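Side-chain contacts in 2L protein (Yaba-like disease virus, PDB 3IT8), which probably binds host tumour necrosis factor and blocks its signalling, using a fold related to MHC class I: residues 159-162 with 163-167; 66-69 with 70-74; 119-122 with 123-126. One frame throughout, in Å; residues are numbered along the deposited sequence.

Contact 1 of 3, residues 159-162 with 163-167; sequences EYMG and CSLAI
Helix 148-174 of the MHC-like platform makes a wider, pi-type turn through residues 159-162, and at its end M161 and G162 offer their carbonyls to the next turn. The M161 carbonyl serves two donors. The hydroxyl OG of S164 reaches M161 O at 2.7 Å, at a C=O...donor angle of 126° and tilted somewhat from the carbonyl plane, while L165 N meets the same M161 O at 3.1 Å from almost straight ahead of it. Serine suits this place because its short side chain, with OG lodged between its own backbone N and carbonyl carbon (chi1 67°), folds back onto the helix and grips the preceding turn. G162 O takes a straighter bond from A166 N at 2.9 Å and a weak one from L165 N. The buried G162 and the small A166 keep this side of the helix slim.

On another side, M161 and L165 form an apolar pair one turn apart. The two side chains slant across each other, with M161 CG 3.8 Å from CD1 of L165 and the thioether SD of M161 at 4.0 Å from the same methyl. L165 holds its CG beside its backbone N (chi1 -70°), which carries the branch back over the M161 carbonyl. Both also pack on chains of another protein, L165 on apolar side chains and the flexible M161 on a basic and a polar one. C163 and I167 instead touch L3 and C97 of the sheet, the two-sided pattern of a platform helix in an MHC-like fold.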
loop_
_atom_site.group_PDB
_atom_site.type_symbol
_atom_site.label_atom_id
_atom_site.label_comp_id
_atom_site.label_asym_id
_atom_site.label_seq_id
_atom_site.Cartn_x
_atom_site.Cartn_y
_atom_site.Cartn_z
ATOM N N GLU D 159 27.439 12.584 6.727
ATOM C CA GLU D 159 26.886 12.172 8.003
ATOM C C GLU D 159 25.428 11.755 7.876
ATOM O O GLU D 159 24.965 10.859 8.567
ATOM C CB GLU D 159 27.011 13.299 9.023
ATOM C CG GLU D 159 26.965 12.813 10.456
ATOM C CD GLU D 159 26.933 13.941 11.457
ATOM O OE1 GLU D 159 27.638 14.951 11.254
ATOM O OE2 GLU D 159 26.212 13.812 12.458
ATOM N N TYR D 160 24.704 12.396 6.976
ATOM C CA TYR D 160 23.305 12.069 6.809
ATOM C C TYR D 160 23.067 10.707 6.172
ATOM O O TYR D 160 22.109 10.021 6.512
ATOM C CB TYR D 160 22.613 13.120 5.960
ATOM C CG TYR D 160 21.132 12.863 5.826
ATOM C CD1 TYR D 160 20.265 13.108 6.894
ATOM C CD2 TYR D 160 20.593 12.344 4.644
ATOM C CE1 TYR D 160 18.898 12.847 6.796
ATOM C CE2 TYR D 160 19.224 12.075 4.536
ATOM C CZ TYR D 160 18.383 12.328 5.622
ATOM O OH TYR D 160 17.038 12.021 5.543
ATOM N N MET D 161 23.914 10.308 5.234
ATOM C CA MET D 161 23.694 9.030 4.580
ATOM C C MET D 161 24.910 8.502 3.831
ATOM O O MET D 161 25.140 7.290 3.776
ATOM C CB MET D 161 22.525 9.154 3.614
ATOM C CG MET D 161 22.166 7.865 2.940
ATOM S SD MET D 161 20.824 8.070 1.749
ATOM C CE MET D 161 19.590 8.719 2.784
ATOM N N GLY D 162 25.683 9.414 3.253
ATOM C CA GLY D 162 26.856 9.018 2.502
ATOM C C GLY D 162 27.719 7.961 3.161
ATOM O O GLY D 162 28.024 6.923 2.567
ATOM N N CYS D 163 28.121 8.229 4.394
ATOM C CA CYS D 163 28.965 7.306 5.109
ATOM C C CYS D 163 28.326 5.929 5.280
ATOM O O CYS D 163 28.944 4.917 4.949
ATOM C CB CYS D 163 29.320 7.882 6.471
ATOM S SG CYS D 163 30.695 7.040 7.236
ATOM N N SER D 164 27.101 5.877 5.791
ATOM C CA SER D 164 26.439 4.588 5.992
ATOM C C SER D 164 26.364 3.757 4.714
ATOM O O SER D 164 26.310 2.535 4.772
ATOM C CB SER D 164 25.035 4.788 6.528
ATOM O OG SER D 164 24.235 5.400 5.547
ATOM N N LEU D 165 26.340 4.414 3.561
ATOM C CA LEU D 165 26.308 3.697 2.300
ATOM C C LEU D 165 27.720 3.234 1.932
ATOM O O LEU D 165 27.939 2.090 1.523
ATOM C CB LEU D 165 25.760 4.593 1.195
ATOM C CG LEU D 165 24.266 4.919 1.282
ATOM C CD1 LEU D 165 23.890 5.940 0.216
ATOM C CD2 LEU D 165 23.460 3.645 1.091
ATOM N N ALA D 166 28.684 4.130 2.086
ATOM C CA ALA D 166 30.063 3.818 1.765
ATOM C C ALA D 166 30.621 2.664 2.592
ATOM O O ALA D 166 31.237 1.749 2.043
ATOM C CB ALA D 166 30.917 5.060 1.952
ATOM N N ILE D 167 30.397 2.698 3.905
ATOM C CA ILE D 167 30.924 1.656 4.778
ATOM C C ILE D 167 30.666 0.259 4.245
ATOM O O ILE D 167 31.467 -0.644 4.453
ATOM C CB ILE D 167 30.360 1.760 6.220
ATOM C CG1 ILE D 167 31.170 0.863 7.154
ATOM C CG2 ILE D 167 28.915 1.307 6.257
ATOM C CD1 ILE D 167 30.833 1.049 8.605
#

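Contact 2 of 3, residues 66-69 with 70-74; sequences FNFW and YSLMK
F66 and Y70 meet one helical turn apart, their side chains slanting past each other, and the CB of Y70 lies over one face of the F66 ring, 4.3 Å from its centroid and 27° off the normal. This CH-pi contact uses the flat phenyl as a floor for the base of the tyrosine, whose ring goes on to stack with Y35 and whose OH bonds to Y17 O. F68 and L72 are arranged differently: both hold CG anti to the backbone N (chi1 167° and -179°), which aims them the same way, side by side, with the methyl CD2 of L72 3.6 Å from CZ of F68. That same methyl approaches CZ3 of W69 at 4.4 Å, and F68 CE2 sits over the centre of one indole face.

The helix is 61-82, one of the two that cross the sheet of the MHC-like platform. F68, W69 and L72 all touch helix 148-174, F68 meeting the ring of Y154 edge-to-face; bulky apolar groups bridging the helices are consistent with a narrowed or closed groove. W69 and M73 turn to the sheet: M73 SD lies 4.5 Å from W69 CB, and the flexible thioether chain fits against Y7, V9, L91 and L93. Backbone bonds tie the turns together, among them L72 N to F68 O at 3.0 Å and S71 N to N67 O at 3.1 Å.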
loop_
_atom_site.group_PDB
_atom_site.type_symbol
_atom_site.label_atom_id
_atom_site.label_comp_id
_atom_site.label_asym_id
_atom_site.label_seq_id
_atom_site.Cartn_x
_atom_site.Cartn_y
_atom_site.Cartn_z
ATOM N N PHE D 66 40.015 16.897 0.232
ATOM C CA PHE D 66 41.113 17.330 1.095
ATOM C C PHE D 66 41.510 18.799 0.969
ATOM O O PHE D 66 41.599 19.505 1.972
ATOM C CB PHE D 66 42.359 16.484 0.871
ATOM C CG PHE D 66 43.464 16.815 1.809
ATOM C CD1 PHE D 66 43.490 16.282 3.084
ATOM C CD2 PHE D 66 44.450 17.712 1.445
ATOM C CE1 PHE D 66 44.489 16.640 3.992
ATOM C CE2 PHE D 66 45.455 18.078 2.347
ATOM C CZ PHE D 66 45.473 17.540 3.620
ATOM N N ASN D 67 41.762 19.258 -0.250
ATOM C CA ASN D 67 42.153 20.644 -0.435
ATOM C C ASN D 67 41.098 21.545 0.173
ATOM O O ASN D 67 41.436 22.511 0.852
ATOM C CB ASN D 67 42.331 20.968 -1.918
ATOM C CG ASN D 67 43.343 20.066 -2.590
ATOM O OD1 ASN D 67 44.315 19.651 -1.975
ATOM N ND2 ASN D 67 43.127 19.768 -3.860
ATOM N N PHE D 68 39.822 21.226 -0.049
ATOM C CA PHE D 68 38.741 22.041 0.502
ATOM C C PHE D 68 38.839 22.135 2.018
ATOM O O PHE D 68 38.882 23.227 2.583
ATOM C CB PHE D 68 37.382 21.470 0.133
ATOM C CG PHE D 68 36.252 22.064 0.920
ATOM C CD1 PHE D 68 35.660 23.254 0.519
ATOM C CD2 PHE D 68 35.796 21.444 2.094
ATOM C CE1 PHE D 68 34.634 23.830 1.259
ATOM C CE2 PHE D 68 34.769 22.012 2.848
ATOM C CZ PHE D 68 34.184 23.214 2.426
ATOM N N TRP D 69 38.877 20.982 2.677
ATOM C CA TRP D 69 38.951 20.951 4.127
ATOM C C TRP D 69 40.238 21.542 4.692
ATOM O O TRP D 69 40.214 22.338 5.634
ATOM C CB TRP D 69 38.765 19.518 4.629
ATOM C CG TRP D 69 37.352 19.034 4.493
ATOM C CD1 TRP D 69 36.899 18.003 3.712
ATOM C CD2 TRP D 69 36.191 19.595 5.127
ATOM N NE1 TRP D 69 35.534 17.891 3.817
ATOM C CE2 TRP D 69 35.070 18.853 4.679
ATOM C CE3 TRP D 69 35.988 20.656 6.032
ATOM C CZ2 TRP D 69 33.758 19.139 5.108
ATOM C CZ3 TRP D 69 34.685 20.938 6.455
ATOM C CH2 TRP D 69 33.590 20.179 5.991
ATOM N N TYR D 70 41.372 21.159 4.131
ATOM C CA TYR D 70 42.630 21.693 4.623
ATOM C C TYR D 70 42.558 23.213 4.686
ATOM O O TYR D 70 42.824 23.833 5.714
ATOM C CB TYR D 70 43.784 21.296 3.710
ATOM C CG TYR D 70 45.046 22.022 4.074
ATOM C CD1 TYR D 70 45.808 21.620 5.169
ATOM C CD2 TYR D 70 45.436 23.165 3.378
ATOM C CE1 TYR D 70 46.926 22.336 5.568
ATOM C CE2 TYR D 70 46.543 23.896 3.761
ATOM C CZ TYR D 70 47.288 23.475 4.865
ATOM O OH TYR D 70 48.385 24.190 5.290
ATOM N N SER D 71 42.196 23.808 3.563
ATOM C CA SER D 71 42.104 25.248 3.472
ATOM C C SER D 71 41.106 25.864 4.459
ATOM O O SER D 71 41.437 26.798 5.183
ATOM C CB SER D 71 41.737 25.636 2.047
ATOM O OG SER D 71 41.488 27.022 1.980
ATOM N N LEU D 72 39.888 25.337 4.489
ATOM C CA LEU D 72 38.866 25.868 5.365
ATOM C C LEU D 72 39.202 25.639 6.821
ATOM O O LEU D 72 38.828 26.428 7.670
ATOM C CB LEU D 72 37.511 25.246 5.031
ATOM C CG LEU D 72 36.357 25.759 5.887
ATOM C CD1 LEU D 72 36.286 27.279 5.855
ATOM C CD2 LEU D 72 35.079 25.139 5.382
ATOM N N MET D 73 39.899 24.553 7.123
ATOM C CA MET D 73 40.271 24.271 8.507
ATOM C C MET D 73 41.427 25.165 8.909
ATOM O O MET D 73 41.531 25.603 10.045
ATOM C CB MET D 73 40.664 22.816 8.666
ATOM C CG MET D 73 39.503 21.894 8.487
ATOM S SD MET D 73 39.905 20.215 8.878
ATOM C CE MET D 73 40.290 20.404 10.622
ATOM N N LYS D 74 42.312 25.433 7.964
ATOM C CA LYS D 74 43.432 26.309 8.228
ATOM C C LYS D 74 42.824 27.675 8.593
ATOM O O LYS D 74 43.232 28.302 9.559
ATOM C CB LYS D 74 44.294 26.430 6.974
ATOM C CG LYS D 74 45.503 27.302 7.154
ATOM C CD LYS D 74 46.190 27.531 5.842
ATOM C CE LYS D 74 47.235 28.622 5.952
ATOM N NZ LYS D 74 47.910 28.860 4.632
#

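Contact 3 of 3, residues 119-122 with 123-126; sequences RYHT and GDKR
Y120 lays its ring beside the returning chain at K125 and R126, with CE1 3.7 Å from R126 N and the hydroxyl OH 3.5 Å from K125 CA. The ring gets there because CG is anti to the backbone N (chi1 -178°), which sends it forward toward the turn, alongside the backbone of K125 and R126. A tyrosine suits the place: its long flat ring also meets F127 edge-to-face and touches K152, L155 and E159 of helix 148-174, joining the turn to the helix above the sheet.

H121 and D124 run side by side and point the same way. Each keeps CG beside its own backbone N, and OD2 of D124 comes to 3.7 Å from CB of H121, while the imidazole and carboxylate planes stand 87° apart. H121 ND1 remains 5.1 Å from D124 OD2, too far for a bond, so any attraction between them would be a weak long-range one. R119 CG covers one face of the imidazole, toward its rim, and the R119 guanidinium continues to a salt bridge with E247.

The segment is the hairpin connection between strands 115-121 and 126-129, neighbours in the platform's antiparallel sheet. In this four-residue loop T122, G123 and D124 make the reversal in right-handed helical conformation, and K125, left-handed (phi 59°), completes it. K125 N closes the turn on H121 O at 2.8 Å with a bent bond, and H121 N gives a straighter one to R126 O at 3.0 Å. G123 lies exposed at the bend. K125 packs CG 3.6 Å from T122 O; beyond that its chain stays extended until the last torsion, where it bends, and NZ bonds to a polar side chain of another protein's chain.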
loop_
_atom_site.group_PDB
_atom_site.type_symbol
_atom_site.label_atom_id
_atom_site.label_comp_id
_atom_site.label_asym_id
_atom_site.label_seq_id
_atom_site.Cartn_x
_atom_site.Cartn_y
_atom_site.Cartn_z
ATOM N N ARG D 119 29.750 19.756 17.628
ATOM C CA ARG D 119 29.176 18.579 16.974
ATOM C C ARG D 119 28.151 19.019 15.930
ATOM O O ARG D 119 27.337 19.899 16.186
ATOM C CB ARG D 119 28.525 17.714 18.056
ATOM C CG ARG D 119 27.628 16.614 17.578
ATOM C CD ARG D 119 26.976 15.908 18.768
ATOM N NE ARG D 119 27.922 15.128 19.552
ATOM C CZ ARG D 119 28.356 15.467 20.761
ATOM N NH1 ARG D 119 27.923 16.582 21.329
ATOM N NH2 ARG D 119 29.227 14.689 21.395
ATOM N N TYR D 120 28.193 18.417 14.751
ATOM C CA TYR D 120 27.275 18.794 13.681
ATOM C C TYR D 120 26.016 17.957 13.712
ATOM O O TYR D 120 26.084 16.733 13.643
ATOM C CB TYR D 120 27.937 18.620 12.319
ATOM C CG TYR D 120 27.066 19.046 11.163
ATOM C CD1 TYR D 120 26.947 20.393 10.813
ATOM C CD2 TYR D 120 26.312 18.114 10.445
ATOM C CE1 TYR D 120 26.086 20.800 9.781
ATOM C CE2 TYR D 120 25.455 18.515 9.416
ATOM C CZ TYR D 120 25.351 19.855 9.098
ATOM O OH TYR D 120 24.509 20.264 8.104
ATOM N N HIS D 121 24.862 18.612 13.809
ATOM C CA HIS D 121 23.593 17.894 13.847
ATOM C C HIS D 121 22.867 17.916 12.519
ATOM O O HIS D 121 22.533 18.969 11.978
ATOM C CB HIS D 121 22.691 18.440 14.957
ATOM C CG HIS D 121 23.116 18.019 16.329
ATOM N ND1 HIS D 121 23.215 16.695 16.700
ATOM C CD2 HIS D 121 23.497 18.741 17.410
ATOM C CE1 HIS D 121 23.639 16.619 17.948
ATOM N NE2 HIS D 121 23.818 17.847 18.403
ATOM N N THR D 122 22.647 16.719 11.997
ATOM C CA THR D 122 21.968 16.512 10.731
ATOM C C THR D 122 20.583 17.144 10.707
ATOM O O THR D 122 20.143 17.654 9.678
ATOM C CB THR D 122 21.861 15.006 10.453
ATOM O OG1 THR D 122 22.932 14.616 9.590
ATOM C CG2 THR D 122 20.526 14.649 9.837
ATOM N N GLY D 123 19.896 17.103 11.842
ATOM C CA GLY D 123 18.566 17.678 11.920
ATOM C C GLY D 123 18.545 19.192 11.800
ATOM O O GLY D 123 17.987 19.740 10.852
ATOM N N ASP D 124 19.160 19.869 12.763
ATOM C CA ASP D 124 19.212 21.328 12.776
ATOM C C ASP D 124 20.066 21.929 11.655
ATOM O O ASP D 124 19.940 23.116 11.355
ATOM C CB ASP D 124 19.761 21.798 14.120
ATOM C CG ASP D 124 19.073 21.132 15.284
ATOM O OD1 ASP D 124 17.873 21.407 15.496
ATOM O OD2 ASP D 124 19.730 20.326 15.979
ATOM N N LYS D 125 20.936 21.121 11.048
ATOM C CA LYS D 125 21.819 21.596 9.983
ATOM C C LYS D 125 22.714 22.739 10.487
ATOM O O LYS D 125 22.825 23.792 9.865
ATOM C CB LYS D 125 20.994 22.055 8.777
ATOM C CG LYS D 125 20.264 20.927 8.079
ATOM C CD LYS D 125 19.227 21.469 7.114
ATOM C CE LYS D 125 18.534 20.354 6.333
ATOM N NZ LYS D 125 19.381 19.779 5.235
ATOM N N ARG D 126 23.355 22.510 11.625
ATOM C CA ARG D 126 24.244 23.493 12.231
ATOM C C ARG D 126 25.085 22.793 13.306
ATOM O O ARG D 126 24.814 21.645 13.665
ATOM C CB ARG D 126 23.420 24.601 12.874
ATOM C CG ARG D 126 22.674 24.125 14.096
ATOM C CD ARG D 126 21.663 25.137 14.575
ATOM N NE ARG D 126 21.031 24.712 15.824
ATOM C CZ ARG D 126 19.921 25.248 16.322
ATOM N NH1 ARG D 126 19.311 26.234 15.675
ATOM N NH2 ARG D 126 19.421 24.800 17.468
#

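In the fold
All three contacts belong to the MHC-like platform domain: contact 1 and contact 2 lie on its two long helices, and contact 3 is a hairpin turn near one margin of its sheet. Contacts 1 and 3 touch, with centres about 15 Å apart: E159 and Y160 pack against Y120 and T122, Y160 CD1 lying 3.3 Å from T122 CG2. Together they place residues against another protein, probably the bound cytokine. Contact 2 stands apart, its nearest atoms about 9 Å from contact 1 and about 8 Å from contact 3, and no other protein chain touches it. The M73 side chain is about 9 Å from an attached glycan.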